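PDB 5Z9J: putative P450-like enzyme from Streptomyces himastatinicus ATCC 53653, which binds heme b and probably acts as a cytochrome P450 monooxygenase in bacterial secondary metabolism. Local coordinates for residues R153-K158 / D191-R196; H107-E112 / L135-D140; E195-S200 / Q211-E216. All blocks are in the same frame, centred on the assembly; numbering follows the deposited sequence.

Contact 1 (R153-K158 / D191-R196); sequences RQWMDK and DYWHER
Trp155 and Tyr192 mark the nearest approach of two helical segments, 153-158 and 191-196, whose backbones stay well apart, with the CA atoms of these two residues 11.7 Å from each other. The gap is bridged chiefly by the indole of Trp155, which reaches over with its six-membered ring leading. Its outer corner, CH2, comes to 3.7 Å from Tyr192 CB, which lies at the indole edge close to the ring plane. The same edge is directed at the phenol face, a T-shaped pair with ring centroids 5.5 Å apart and planes at 88°. For Tyr192, chi1 of 175° lays the ring across the end of the indole and chi2 of 82° turns its face to that edge. By chain order, helices 147-163 and 172-202, which carry the segments, are probably the F and G helices of the P450 fold. At the far end of the indole, Trp155 NE1 is hydrogen-bonded to Glu188 on helix 172-202, so one side chain grips that helix by a polar and an aromatic end. Trp193 NE1, buried without a hydrogen-bond partner in the model, lies a looser 4.2 Å from Trp155 CZ3. Tyr192 CD2 lies 3.7 Å above the plane of the Trp193 ring, over its centre.

Contact 2 (H107-E112 / L135-D140); sequences HGIIHE and LIMISD
Ile109 is the single residue of segment 107-112 that touches segment 135-140: Ile136 meets both its CG2 and its CD1, Met137 SD lies by CG1, and Asp140 OD2 by CD1. The helix axes approach to 10.9 Å at 139° between their directions, roughly antiparallel but well splayed. At the start of the second segment, the Leu135 carbonyl oxygen accepts from both Ser139 N and Ser139 OG, which reach it from opposite faces of its plane. Ile136 makes the closest contact, its CG2 3.9 Å from Ile109 CG2. With chi1 at -60°, Ile109 sets CG2 against the Ile136 methyls while its CG1-CD1 branch runs toward Met137 and Asp140. Met137 follows, its SD a distant 4.5 Å from Ile109 CG1. Ser139 OG, 2.6 Å from Leu135 O, closes a side-chain bond within its own helix. Asp140 comes last, with OD2 4.4 Å from Ile109 CD1, while its OD1 forms a salt bridge with Arg149 of helix 147-163. Helix 132-142 also lies against helix 96-116 where Met137 touches Met102 and Val106, and against helix 350-367 at Glu356; by chain order these three are probably helices E, D and L of the P450 four-helix core (D, E, I, L).

Contact 3 (E195-S200 / Q211-E216); sequences ERAAES and QLVHAE
A small, largely apolar contact between successive helices joins the C-terminal part of helix 172-202 to helix 208-214, probably the G and H helices of the P450 fold, with the contact's centre about 25 Å from that of the chain. Val213 supplies the second segment's side: its two methyls divide between Ala197 and Ser200, one helical turn apart on the first. Val213 CG1 lies 4.1 Å from Ala197 CB and equally near Ala197 CA, so this methyl rests against the backbone as well as the short side chain. The small size of Ala197 is consistent with the close backbone approach, the CA atoms of Ala197 and Val213 being 6.5 Å apart. The other methyl, Val213 CG2, is 4.2 Å from Ser200 OG. A chi1 of -62° spreads the methyls of Val213, turning CG1 to Ala197 and CG2 to Ser200 and the His214 ring. Val213 CG2 sits 3.6 Å above the plane of that ring, offset toward its rim, while His214 ND1 is hydrogen-bonded to the carbonyl oxygen of Ser210. Ser200 further touches Ile209 and Ser210. With methyl groups meeting an alanine and a serine hydroxyl, and 111 Å² buried in all, the contact is one of van der Waals packing, without directional bonding.

How the contacts relate
Contacts 1 and 3 share Glu195 and Arg196 on helix 172-202, their centres 16 Å apart: the helix meets helix 147-163 through one part and helix 208-214 further along. Contact 2 closes earlier in the chain, but helix 132-142 is followed directly by helix 147-163, and the nearest atoms of contacts 1 and 2 are about 4 Å apart without touching. Contacts 2 and 3 are the most widely separated pair, with centres 23 Å apart. Proximity to the heme falls from contact 2 to contact 1: Ile138 of segment 135-140 touches the cofactor, the Met137 side chain is about 8 Å from it, and the Trp193 side chain of contact 1 about 12 Å.

Contact 1 (R153-K158 / D191-R196)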
ATOM      1  N   ARG A 153      -6.577  14.059   2.422  1.00 56.11           N
ATOM      2  CA  ARG A 153      -6.985  13.609   1.094  1.00 58.36           C
ATOM      3  C   ARG A 153      -6.395  14.531   0.026  1.00 60.00           C
ATOM      4  O   ARG A 153      -6.027  14.070  -1.071  1.00 61.28           O
ATOM      5  CB  ARG A 153      -8.513  13.554   0.983  1.00 59.48           C
ATOM      6  CG  ARG A 153      -9.028  13.081  -0.358  1.00 61.61           C
ATOM      7  CD  ARG A 153      -9.348  11.594  -0.300  1.00 63.18           C
ATOM      8  NE  ARG A 153      -9.720  10.997  -1.584  1.00 65.82           N
ATOM      9  CZ  ARG A 153      -8.870  10.658  -2.548  1.00 67.52           C
ATOM     10  NH1 ARG A 153      -7.565  10.844  -2.407  1.00 67.53           N
ATOM     11  NH2 ARG A 153      -9.335  10.118  -3.663  1.00 69.30           N
ATOM     12  N   GLN A 154      -6.214  15.803   0.394  1.00 59.50           N
ATOM     13  CA  GLN A 154      -5.528  16.779  -0.442  1.00 61.00           C
ATOM     14  C   GLN A 154      -4.083  16.374  -0.688  1.00 59.61           C
ATOM     15  O   GLN A 154      -3.627  16.313  -1.830  1.00 59.26           O
ATOM     16  CB  GLN A 154      -5.561  18.158   0.230  1.00 63.19           C
ATOM     17  CG  GLN A 154      -4.975  19.279  -0.608  1.00 66.53           C
ATOM     18  CD  GLN A 154      -5.116  20.652   0.037  1.00 68.64           C
ATOM     19  OE1 GLN A 154      -5.815  20.822   1.043  1.00 69.06           O
ATOM     20  NE2 GLN A 154      -4.452  21.643  -0.550  1.00 70.61           N
ATOM     21  N   TRP A 155      -3.382  16.068   0.399  1.00 58.71           N
ATOM     22  CA  TRP A 155      -1.991  15.656   0.327  1.00 57.89           C
ATOM     23  C   TRP A 155      -1.834  14.357  -0.455  1.00 58.28           C
ATOM     24  O   TRP A 155      -0.840  14.167  -1.151  1.00 57.53           O
ATOM     25  CB  TRP A 155      -1.409  15.460   1.730  1.00 55.94           C
ATOM     26  CG  TRP A 155      -1.249  16.704   2.558  1.00 54.74           C
ATOM     27  CD1 TRP A 155      -1.389  17.995   2.152  1.00 54.88           C
ATOM     28  CD2 TRP A 155      -0.890  16.752   3.944  1.00 52.94           C
ATOM     29  NE1 TRP A 155      -1.151  18.853   3.210  1.00 54.33           N
ATOM     30  CE2 TRP A 155      -0.843  18.109   4.317  1.00 52.96           C
ATOM     31  CE3 TRP A 155      -0.613  15.773   4.906  1.00 50.18           C
ATOM     32  CZ2 TRP A 155      -0.521  18.511   5.610  1.00 50.20           C
ATOM     33  CZ3 TRP A 155      -0.296  16.176   6.192  1.00 51.32           C
ATOM     34  CH2 TRP A 155      -0.256  17.533   6.531  1.00 49.23           C
ATOM     35  N   MET A 156      -2.860  13.513  -0.422  1.00 59.58           N
ATOM     36  CA  MET A 156      -2.758  12.187  -0.993  1.00 60.44           C
ATOM     37  C   MET A 156      -2.996  12.189  -2.493  1.00 61.69           C
ATOM     38  O   MET A 156      -2.614  11.241  -3.176  1.00 61.16           O
ATOM     39  CB  MET A 156      -3.772  11.258  -0.301  1.00 60.43           C
ATOM     40  CG  MET A 156      -3.877   9.806  -0.820  1.00 61.34           C
ATOM     41  SD  MET A 156      -2.445   8.806  -0.310  1.00 92.28           S
ATOM     42  CE  MET A 156      -2.468   9.132   1.450  1.00 55.69           C
ATOM     43  N   ASP A 157      -3.492  13.296  -3.032  1.00 63.00           N
ATOM     44  CA  ASP A 157      -3.613  13.398  -4.480  1.00 64.12           C
ATOM     45  C   ASP A 157      -2.377  14.023  -5.087  1.00 63.69           C
ATOM     46  O   ASP A 157      -2.035  13.723  -6.232  1.00 63.62           O
ATOM     47  CB  ASP A 157      -4.835  14.211  -4.860  1.00 64.83           C
ATOM     48  CG  ASP A 157      -6.090  13.506  -4.533  1.00 64.09           C
ATOM     49  OD1 ASP A 157      -6.013  12.444  -3.882  1.00 65.23           O
ATOM     50  OD2 ASP A 157      -7.141  14.014  -4.913  1.00 62.33           O
ATOM     51  N   LYS A 158      -1.700  14.858  -4.306  1.00 63.19           N
ATOM     52  CA  LYS A 158      -0.409  15.398  -4.689  1.00 63.33           C
ATOM     53  C   LYS A 158       0.639  14.288  -4.744  1.00 64.07           C
ATOM     54  O   LYS A 158       1.509  14.270  -5.616  1.00 63.66           O
ATOM     55  CB  LYS A 158       0.019  16.502  -3.727  1.00 60.90           C
ATOM     56  CG  LYS A 158      -0.787  17.791  -3.879  1.00 60.66           C
ATOM     57  CD  LYS A 158      -0.332  18.846  -2.881  1.00 59.54           C
ATOM     58  CE  LYS A 158      -1.086  20.153  -3.049  1.00 57.91           C
ATOM     59  NZ  LYS A 158      -0.605  21.222  -2.091  1.00 57.19           N
ATOM     60  N   ASP A 191       5.159  21.033   9.360  1.00 36.02           N
ATOM     61  CA  ASP A 191       4.648  22.117  10.215  1.00 39.46           C
ATOM     62  C   ASP A 191       3.288  21.734  10.743  1.00 42.01           C
ATOM     63  O   ASP A 191       2.924  22.114  11.843  1.00 44.17           O
ATOM     64  CB  ASP A 191       4.539  23.415   9.428  1.00 40.63           C
ATOM     65  N   TYR A 192       2.621  20.825  10.048  1.00 41.99           N
ATOM     66  CA  TYR A 192       1.376  20.290  10.565  1.00 42.45           C
ATOM     67  C   TYR A 192       1.616  19.382  11.758  1.00 40.96           C
ATOM     68  O   TYR A 192       1.085  19.635  12.864  1.00 40.95           O
ATOM     69  CB  TYR A 192       0.629  19.517   9.491  1.00 41.94           C
ATOM     70  CG  TYR A 192      -0.602  18.845  10.018  1.00 42.96           C
ATOM     71  CD1 TYR A 192      -1.781  19.554  10.157  1.00 45.30           C
ATOM     72  CD2 TYR A 192      -0.593  17.494  10.374  1.00 42.86           C
ATOM     73  CE1 TYR A 192      -2.925  18.960  10.635  1.00 46.24           C
ATOM     74  CE2 TYR A 192      -1.734  16.884  10.856  1.00 43.66           C
ATOM     75  CZ  TYR A 192      -2.900  17.631  10.983  1.00 45.48           C
ATOM     76  OH  TYR A 192      -4.053  17.062  11.453  1.00 46.16           O
ATOM     77  N   TRP A 193       2.467  18.367  11.559  1.00 37.58           N
ATOM     78  CA  TRP A 193       2.745  17.426  12.641  1.00 37.83           C
ATOM     79  C   TRP A 193       3.392  18.160  13.824  1.00 39.93           C
ATOM     80  O   TRP A 193       3.167  17.788  14.969  1.00 42.12           O
ATOM     81  CB  TRP A 193       3.590  16.268  12.140  1.00 35.39           C
ATOM     82  CG  TRP A 193       2.786  15.459  11.161  1.00 33.96           C
ATOM     83  CD1 TRP A 193       3.045  15.308   9.851  1.00 33.24           C
ATOM     84  CD2 TRP A 193       1.583  14.698  11.427  1.00 33.56           C
ATOM     85  NE1 TRP A 193       2.084  14.516   9.261  1.00 32.52           N
ATOM     86  CE2 TRP A 193       1.181  14.121  10.205  1.00 32.83           C
ATOM     87  CE3 TRP A 193       0.812  14.461  12.569  1.00 33.62           C
ATOM     88  CZ2 TRP A 193       0.045  13.312  10.085  1.00 31.81           C
ATOM     89  CZ3 TRP A 193      -0.326  13.662  12.451  1.00 33.06           C
ATOM     90  CH2 TRP A 193      -0.686  13.085  11.218  1.00 32.73           C
ATOM     91  N   HIS A 194       4.121  19.237  13.559  1.00 39.96           N
ATOM     92  CA  HIS A 194       4.669  20.042  14.649  1.00 41.40           C
ATOM     93  C   HIS A 194       3.570  20.500  15.592  1.00 43.75           C
ATOM     94  O   HIS A 194       3.709  20.398  16.802  1.00 46.63           O
ATOM     95  CB  HIS A 194       5.384  21.270  14.115  1.00 43.17           C
ATOM     96  CG  HIS A 194       5.816  22.235  15.187  1.00 44.76           C
ATOM     97  ND1 HIS A 194       6.761  21.924  16.140  1.00 46.00           N
ATOM     98  CD2 HIS A 194       5.389  23.487  15.477  1.00 47.64           C
ATOM     99  CE1 HIS A 194       6.915  22.953  16.963  1.00 48.51           C
ATOM    100  NE2 HIS A 194       6.100  23.917  16.576  1.00 48.91           N
ATOM    101  N   GLU A 195       2.450  20.951  15.049  1.00 44.91           N
ATOM    102  CA  GLU A 195       1.371  21.434  15.905  1.00 47.50           C
ATOM    103  C   GLU A 195       0.580  20.290  16.546  1.00 45.05           C
ATOM    104  O   GLU A 195       0.069  20.432  17.660  1.00 46.23           O
ATOM    105  CB  GLU A 195       0.426  22.333  15.107  1.00 48.36           C
ATOM    106  N   ARG A 196       0.517  19.139  15.887  1.00 42.76           N
ATOM    107  CA  ARG A 196      -0.129  17.995  16.521  1.00 40.06           C
ATOM    108  C   ARG A 196       0.713  17.473  17.662  1.00 38.68           C
ATOM    109  O   ARG A 196       0.184  17.046  18.679  1.00 37.37           O
ATOM    110  CB  ARG A 196      -0.418  16.891  15.504  1.00 41.00           C
ATOM    111  CG  ARG A 196      -1.230  17.379  14.324  1.00 43.00           C
ATOM    112  CD  ARG A 196      -2.524  18.037  14.836  1.00 45.81           C
ATOM    113  NE  ARG A 196      -3.290  17.154  15.724  1.00 46.20           N
ATOM    114  CZ  ARG A 196      -4.338  17.544  16.444  1.00 47.12           C
ATOM    115  NH1 ARG A 196      -4.752  18.799  16.363  1.00 48.55           N
ATOM    116  NH2 ARG A 196      -4.980  16.684  17.232  1.00 46.01           N
TER

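Contact 2 (H107-E112 / L135-D140)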
ATOM      1  N   HIS A 107     -16.359  -0.988  12.916  1.00 30.65           N
ATOM      2  CA  HIS A 107     -17.693  -1.388  12.498  1.00 34.62           C
ATOM      3  C   HIS A 107     -18.604  -0.171  12.546  1.00 36.53           C
ATOM      4  O   HIS A 107     -19.526  -0.025  11.721  1.00 31.20           O
ATOM      5  CB  HIS A 107     -18.206  -2.551  13.354  1.00 37.20           C
ATOM      6  CG  HIS A 107     -17.507  -3.839  13.050  1.00 39.95           C
ATOM      7  ND1 HIS A 107     -18.011  -4.782  12.173  1.00 41.23           N
ATOM      8  CD2 HIS A 107     -16.310  -4.317  13.460  1.00 41.16           C
ATOM      9  CE1 HIS A 107     -17.171  -5.796  12.085  1.00 40.94           C
ATOM     10  NE2 HIS A 107     -16.127  -5.540  12.856  1.00 41.12           N
ATOM     11  N   GLY A 108     -18.340   0.691  13.527  1.00 35.60           N
ATOM     12  CA  GLY A 108     -19.072   1.941  13.657  1.00 34.59           C
ATOM     13  C   GLY A 108     -18.833   2.806  12.437  1.00 33.74           C
ATOM     14  O   GLY A 108     -19.777   3.333  11.858  1.00 32.02           O
ATOM     15  N   ILE A 109     -17.577   2.899  12.001  1.00 33.75           N
ATOM     16  CA  ILE A 109     -17.224   3.746  10.859  1.00 33.26           C
ATOM     17  C   ILE A 109     -17.838   3.255   9.567  1.00 34.20           C
ATOM     18  O   ILE A 109     -18.348   4.056   8.758  1.00 34.49           O
ATOM     19  CB  ILE A 109     -15.695   3.810  10.645  1.00 30.81           C
ATOM     20  CG1 ILE A 109     -15.025   4.393  11.884  1.00 34.69           C
ATOM     21  CG2 ILE A 109     -15.359   4.634   9.423  1.00 27.95           C
ATOM     22  CD1 ILE A 109     -15.668   5.731  12.312  1.00 37.70           C
ATOM     23  N   ILE A 110     -17.792   1.932   9.403  1.00 31.41           N
ATOM     24  CA  ILE A 110     -18.340   1.286   8.230  1.00 33.12           C
ATOM     25  C   ILE A 110     -19.843   1.481   8.090  1.00 34.24           C
ATOM     26  O   ILE A 110     -20.329   1.858   7.025  1.00 35.81           O
ATOM     27  CB  ILE A 110     -18.038  -0.212   8.265  1.00 27.41           C
ATOM     28  CG1 ILE A 110     -16.570  -0.443   7.987  1.00 30.82           C
ATOM     29  CG2 ILE A 110     -18.885  -0.955   7.229  1.00 32.25           C
ATOM     30  CD1 ILE A 110     -16.118  -1.859   8.321  1.00 30.55           C
ATOM     31  N   HIS A 111     -20.565   1.229   9.169  1.00 32.67           N
ATOM     32  CA  HIS A 111     -22.013   1.401   9.147  1.00 34.46           C
ATOM     33  C   HIS A 111     -22.387   2.831   8.862  1.00 34.68           C
ATOM     34  O   HIS A 111     -23.360   3.097   8.166  1.00 35.03           O
ATOM     35  CB  HIS A 111     -22.629   0.967  10.470  1.00 35.69           C
ATOM     36  CG  HIS A 111     -22.723  -0.514  10.617  1.00 37.31           C
ATOM     37  ND1 HIS A 111     -23.514  -1.288   9.796  1.00 38.77           N
ATOM     38  CD2 HIS A 111     -22.097  -1.370  11.459  1.00 39.33           C
ATOM     39  CE1 HIS A 111     -23.387  -2.559  10.140  1.00 40.31           C
ATOM     40  NE2 HIS A 111     -22.530  -2.636  11.144  1.00 41.00           N
ATOM     41  N   GLU A 112     -21.589   3.741   9.391  1.00 33.46           N
ATOM     42  CA  GLU A 112     -21.757   5.179   9.196  1.00 35.84           C
ATOM     43  C   GLU A 112     -21.549   5.575   7.740  1.00 34.22           C
ATOM     44  O   GLU A 112     -22.300   6.364   7.180  1.00 33.65           O
ATOM     45  CB  GLU A 112     -20.775   5.907  10.083  1.00 40.79           C
ATOM     46  CG  GLU A 112     -21.199   7.235  10.559  1.00 47.79           C
ATOM     47  CD  GLU A 112     -20.136   7.845  11.462  1.00 53.50           C
ATOM     48  OE1 GLU A 112     -19.792   7.206  12.488  1.00 55.34           O
ATOM     49  OE2 GLU A 112     -19.644   8.949  11.146  1.00 56.61           O
ATOM     50  N   LEU A 135      -8.707   5.608   5.292  1.00 22.28           N
ATOM     51  CA  LEU A 135      -8.268   6.952   5.581  1.00 25.94           C
ATOM     52  C   LEU A 135      -8.762   7.386   6.974  1.00 27.54           C
ATOM     53  O   LEU A 135      -8.017   7.963   7.769  1.00 30.28           O
ATOM     54  CB  LEU A 135      -8.758   7.938   4.521  1.00 26.36           C
ATOM     55  CG  LEU A 135      -8.280   9.360   4.922  1.00 23.99           C
ATOM     56  CD1 LEU A 135      -6.743   9.363   5.058  1.00 23.59           C
ATOM     57  CD2 LEU A 135      -8.750  10.452   4.014  1.00 24.46           C
ATOM     58  N   ILE A 136     -10.035   7.162   7.244  1.00 26.17           N
ATOM     59  CA  ILE A 136     -10.607   7.518   8.531  1.00 28.04           C
ATOM     60  C   ILE A 136      -9.929   6.771   9.701  1.00 29.57           C
ATOM     61  O   ILE A 136      -9.624   7.375  10.747  1.00 27.15           O
ATOM     62  CB  ILE A 136     -12.116   7.283   8.557  1.00 28.34           C
ATOM     63  CG1 ILE A 136     -12.821   8.295   7.649  1.00 26.57           C
ATOM     64  CG2 ILE A 136     -12.676   7.436   9.979  1.00 30.64           C
ATOM     65  CD1 ILE A 136     -14.310   8.003   7.444  1.00 27.04           C
ATOM     66  N   MET A 137      -9.686   5.482   9.511  1.00 25.28           N
ATOM     67  CA  MET A 137      -9.064   4.625  10.519  1.00 25.65           C
ATOM     68  C   MET A 137      -7.689   5.099  10.897  1.00 28.17           C
ATOM     69  O   MET A 137      -7.306   5.036  12.074  1.00 29.78           O
ATOM     70  CB  MET A 137      -8.976   3.170  10.032  1.00 27.69           C
ATOM     71  CG  MET A 137     -10.305   2.433   9.984  1.00 27.40           C
ATOM     72  SD  MET A 137     -11.122   2.262  11.594  1.00 34.59           S
ATOM     73  CE  MET A 137     -10.071   1.104  12.461  1.00 27.16           C
ATOM     74  N   ILE A 138      -6.900   5.491   9.902  1.00 24.90           N
ATOM     75  CA  ILE A 138      -5.553   5.935  10.182  1.00 25.10           C
ATOM     76  C   ILE A 138      -5.606   7.328  10.802  1.00 27.32           C
ATOM     77  O   ILE A 138      -4.834   7.631  11.659  1.00 27.95           O
ATOM     78  CB  ILE A 138      -4.666   5.958   8.954  1.00 23.98           C
ATOM     79  CG1 ILE A 138      -4.576   4.523   8.362  1.00 30.65           C
ATOM     80  CG2 ILE A 138      -3.262   6.325   9.346  1.00 24.36           C
ATOM     81  CD1 ILE A 138      -3.798   4.485   7.068  1.00 30.79           C
ATOM     82  N   SER A 139      -6.531   8.148  10.346  1.00 28.21           N
ATOM     83  CA  SER A 139      -6.650   9.514  10.885  1.00 31.13           C
ATOM     84  C   SER A 139      -6.975   9.442  12.367  1.00 34.17           C
ATOM     85  O   SER A 139      -6.291  10.072  13.168  1.00 40.15           O
ATOM     86  CB  SER A 139      -7.702  10.292  10.103  1.00 31.19           C
ATOM     87  OG  SER A 139      -7.369  10.323   8.720  1.00 31.04           O
ATOM     88  N   ASP A 140      -7.923   8.594  12.741  1.00 32.12           N
ATOM     89  CA  ASP A 140      -8.277   8.406  14.137  1.00 32.80           C
ATOM     90  C   ASP A 140      -7.103   7.823  14.910  1.00 32.74           C
ATOM     91  O   ASP A 140      -6.802   8.280  15.997  1.00 32.76           O
ATOM     92  CB  ASP A 140      -9.465   7.457  14.279  1.00 32.47           C
ATOM     93  CG  ASP A 140     -10.737   8.048  13.775  1.00 34.59           C
ATOM     94  OD1 ASP A 140     -10.750   9.267  13.540  1.00 38.54           O
ATOM     95  OD2 ASP A 140     -11.717   7.304  13.586  1.00 33.04           O
TER

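Contact 3 (E195-S200 / Q211-E216)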
ATOM      1  N   GLU A 195       2.450  20.951  15.049  1.00 44.91           N
ATOM      2  CA  GLU A 195       1.371  21.434  15.905  1.00 47.50           C
ATOM      3  C   GLU A 195       0.580  20.290  16.546  1.00 45.05           C
ATOM      4  O   GLU A 195       0.069  20.432  17.660  1.00 46.23           O
ATOM      5  CB  GLU A 195       0.426  22.333  15.107  1.00 48.36           C
ATOM      6  N   ARG A 196       0.517  19.139  15.887  1.00 42.76           N
ATOM      7  CA  ARG A 196      -0.129  17.995  16.521  1.00 40.06           C
ATOM      8  C   ARG A 196       0.713  17.473  17.662  1.00 38.68           C
ATOM      9  O   ARG A 196       0.184  17.046  18.679  1.00 37.37           O
ATOM     10  CB  ARG A 196      -0.418  16.891  15.504  1.00 41.00           C
ATOM     11  CG  ARG A 196      -1.230  17.379  14.324  1.00 43.00           C
ATOM     12  CD  ARG A 196      -2.524  18.037  14.836  1.00 45.81           C
ATOM     13  NE  ARG A 196      -3.290  17.154  15.724  1.00 46.20           N
ATOM     14  CZ  ARG A 196      -4.338  17.544  16.444  1.00 47.12           C
ATOM     15  NH1 ARG A 196      -4.752  18.799  16.363  1.00 48.55           N
ATOM     16  NH2 ARG A 196      -4.980  16.684  17.232  1.00 46.01           N
ATOM     17  N   ALA A 197       2.028  17.533  17.511  1.00 38.02           N
ATOM     18  CA  ALA A 197       2.919  17.157  18.604  1.00 39.53           C
ATOM     19  C   ALA A 197       2.722  18.089  19.813  1.00 42.82           C
ATOM     20  O   ALA A 197       2.489  17.629  20.932  1.00 42.40           O
ATOM     21  CB  ALA A 197       4.366  17.224  18.161  1.00 39.55           C
ATOM     22  N   ALA A 198       2.779  19.391  19.559  1.00 46.14           N
ATOM     23  CA  ALA A 198       2.589  20.369  20.630  1.00 51.01           C
ATOM     24  C   ALA A 198       1.283  20.079  21.337  1.00 53.03           C
ATOM     25  O   ALA A 198       1.281  19.777  22.520  1.00 53.15           O
ATOM     26  CB  ALA A 198       2.611  21.786  20.088  1.00 52.90           C
ATOM     27  N   GLU A 199       0.198  20.016  20.574  1.00 55.64           N
ATOM     28  CA  GLU A 199      -1.118  19.778  21.160  1.00 58.14           C
ATOM     29  C   GLU A 199      -1.165  18.471  21.953  1.00 59.78           C
ATOM     30  O   GLU A 199      -1.762  18.417  23.034  1.00 62.11           O
ATOM     31  CB  GLU A 199      -2.196  19.759  20.065  1.00 55.92           C
ATOM     32  CG  GLU A 199      -3.532  19.189  20.507  1.00 55.32           C
ATOM     33  CD  GLU A 199      -4.191  20.032  21.583  1.00 59.65           C
ATOM     34  OE1 GLU A 199      -3.833  21.226  21.713  1.00 60.18           O
ATOM     35  OE2 GLU A 199      -5.076  19.506  22.295  1.00 61.87           O
ATOM     36  N   SER A 200      -0.487  17.441  21.460  1.00 58.52           N
ATOM     37  CA  SER A 200      -0.471  16.174  22.177  1.00 57.97           C
ATOM     38  C   SER A 200       0.317  16.259  23.474  1.00 59.38           C
ATOM     39  O   SER A 200       0.014  15.567  24.436  1.00 60.43           O
ATOM     40  CB  SER A 200       0.109  15.068  21.316  1.00 56.25           C
ATOM     41  OG  SER A 200       0.224  13.893  22.086  1.00 56.61           O
ATOM     42  N   GLN A 211       1.937   8.577  21.629  1.00 51.22           N
ATOM     43  CA  GLN A 211       2.950   7.577  21.871  1.00 52.89           C
ATOM     44  C   GLN A 211       4.284   8.008  21.262  1.00 53.76           C
ATOM     45  O   GLN A 211       5.342   7.818  21.869  1.00 56.33           O
ATOM     46  CB  GLN A 211       2.525   6.242  21.252  1.00 53.49           C
ATOM     47  CG  GLN A 211       1.353   5.532  21.928  1.00 54.97           C
ATOM     48  CD  GLN A 211       1.689   5.021  23.315  1.00 57.31           C
ATOM     49  OE1 GLN A 211       2.414   4.035  23.459  1.00 58.85           O
ATOM     50  NE2 GLN A 211       1.173   5.688  24.338  1.00 57.17           N
ATOM     51  N   LEU A 212       4.224   8.649  20.093  1.00 52.50           N
ATOM     52  CA  LEU A 212       5.433   9.095  19.397  1.00 52.01           C
ATOM     53  C   LEU A 212       6.236  10.241  20.070  1.00 48.69           C
ATOM     54  O   LEU A 212       7.469  10.265  20.005  1.00 47.41           O
ATOM     55  CB  LEU A 212       5.081   9.507  17.962  1.00 48.76           C
ATOM     56  CG  LEU A 212       4.713   8.371  17.003  1.00 46.56           C
ATOM     57  CD1 LEU A 212       4.361   8.885  15.594  1.00 45.56           C
ATOM     58  CD2 LEU A 212       5.789   7.299  16.960  1.00 45.43           C
ATOM     59  N   VAL A 213       5.540  11.189  20.694  1.00 51.80           N
ATOM     60  CA  VAL A 213       6.210  12.319  21.331  1.00 55.48           C
ATOM     61  C   VAL A 213       7.071  11.862  22.501  1.00 60.12           C
ATOM     62  O   VAL A 213       8.014  12.558  22.880  1.00 63.09           O
ATOM     63  CB  VAL A 213       5.220  13.398  21.786  1.00 55.61           C
ATOM     64  CG1 VAL A 213       4.492  13.964  20.572  1.00 53.77           C
ATOM     65  CG2 VAL A 213       4.241  12.852  22.821  1.00 56.24           C
ATOM     66  N   HIS A 214       6.710  10.745  23.129  1.00 60.90           N
ATOM     67  CA  HIS A 214       7.526  10.223  24.226  1.00 63.74           C
ATOM     68  C   HIS A 214       8.641   9.279  23.747  1.00 63.54           C
ATOM     69  O   HIS A 214       9.643   9.112  24.432  1.00 66.44           O
ATOM     70  CB  HIS A 214       6.666   9.510  25.267  1.00 65.64           C
ATOM     71  CG  HIS A 214       5.672  10.402  25.946  1.00 69.20           C
ATOM     72  ND1 HIS A 214       4.331  10.413  25.611  1.00 69.13           N
ATOM     73  CD2 HIS A 214       5.826  11.348  26.903  1.00 72.99           C
ATOM     74  CE1 HIS A 214       3.700  11.300  26.358  1.00 71.73           C
ATOM     75  NE2 HIS A 214       4.585  11.885  27.150  1.00 74.11           N
ATOM     76  N   ALA A 215       8.481   8.687  22.570  1.00 60.89           N
ATOM     77  CA  ALA A 215       9.419   7.668  22.079  1.00 59.74           C
ATOM     78  C   ALA A 215      10.801   8.276  21.831  1.00 61.31           C
ATOM     79  O   ALA A 215      10.922   9.491  21.665  1.00 61.89           O
ATOM     80  CB  ALA A 215       8.891   7.011  20.821  1.00 57.22           C
ATOM     81  N   GLU A 216      11.837   7.436  21.851  1.00 62.76           N
ATOM     82  CA  GLU A 216      13.234   7.890  21.744  1.00 65.36           C
ATOM     83  C   GLU A 216      14.138   7.006  20.859  1.00 64.52           C
ATOM     84  O   GLU A 216      14.035   5.786  20.884  1.00 64.17           O
ATOM     85  CB  GLU A 216      13.864   7.994  23.143  1.00 68.81           C
ATOM     86  CG  GLU A 216      13.310   9.115  24.025  1.00 70.58           C
ATOM     87  CD  GLU A 216      13.945   9.145  25.409  1.00 73.34           C
ATOM     88  OE1 GLU A 216      14.674   8.189  25.752  1.00 73.48           O
ATOM     89  OE2 GLU A 216      13.722  10.125  26.159  1.00 75.24           O
TER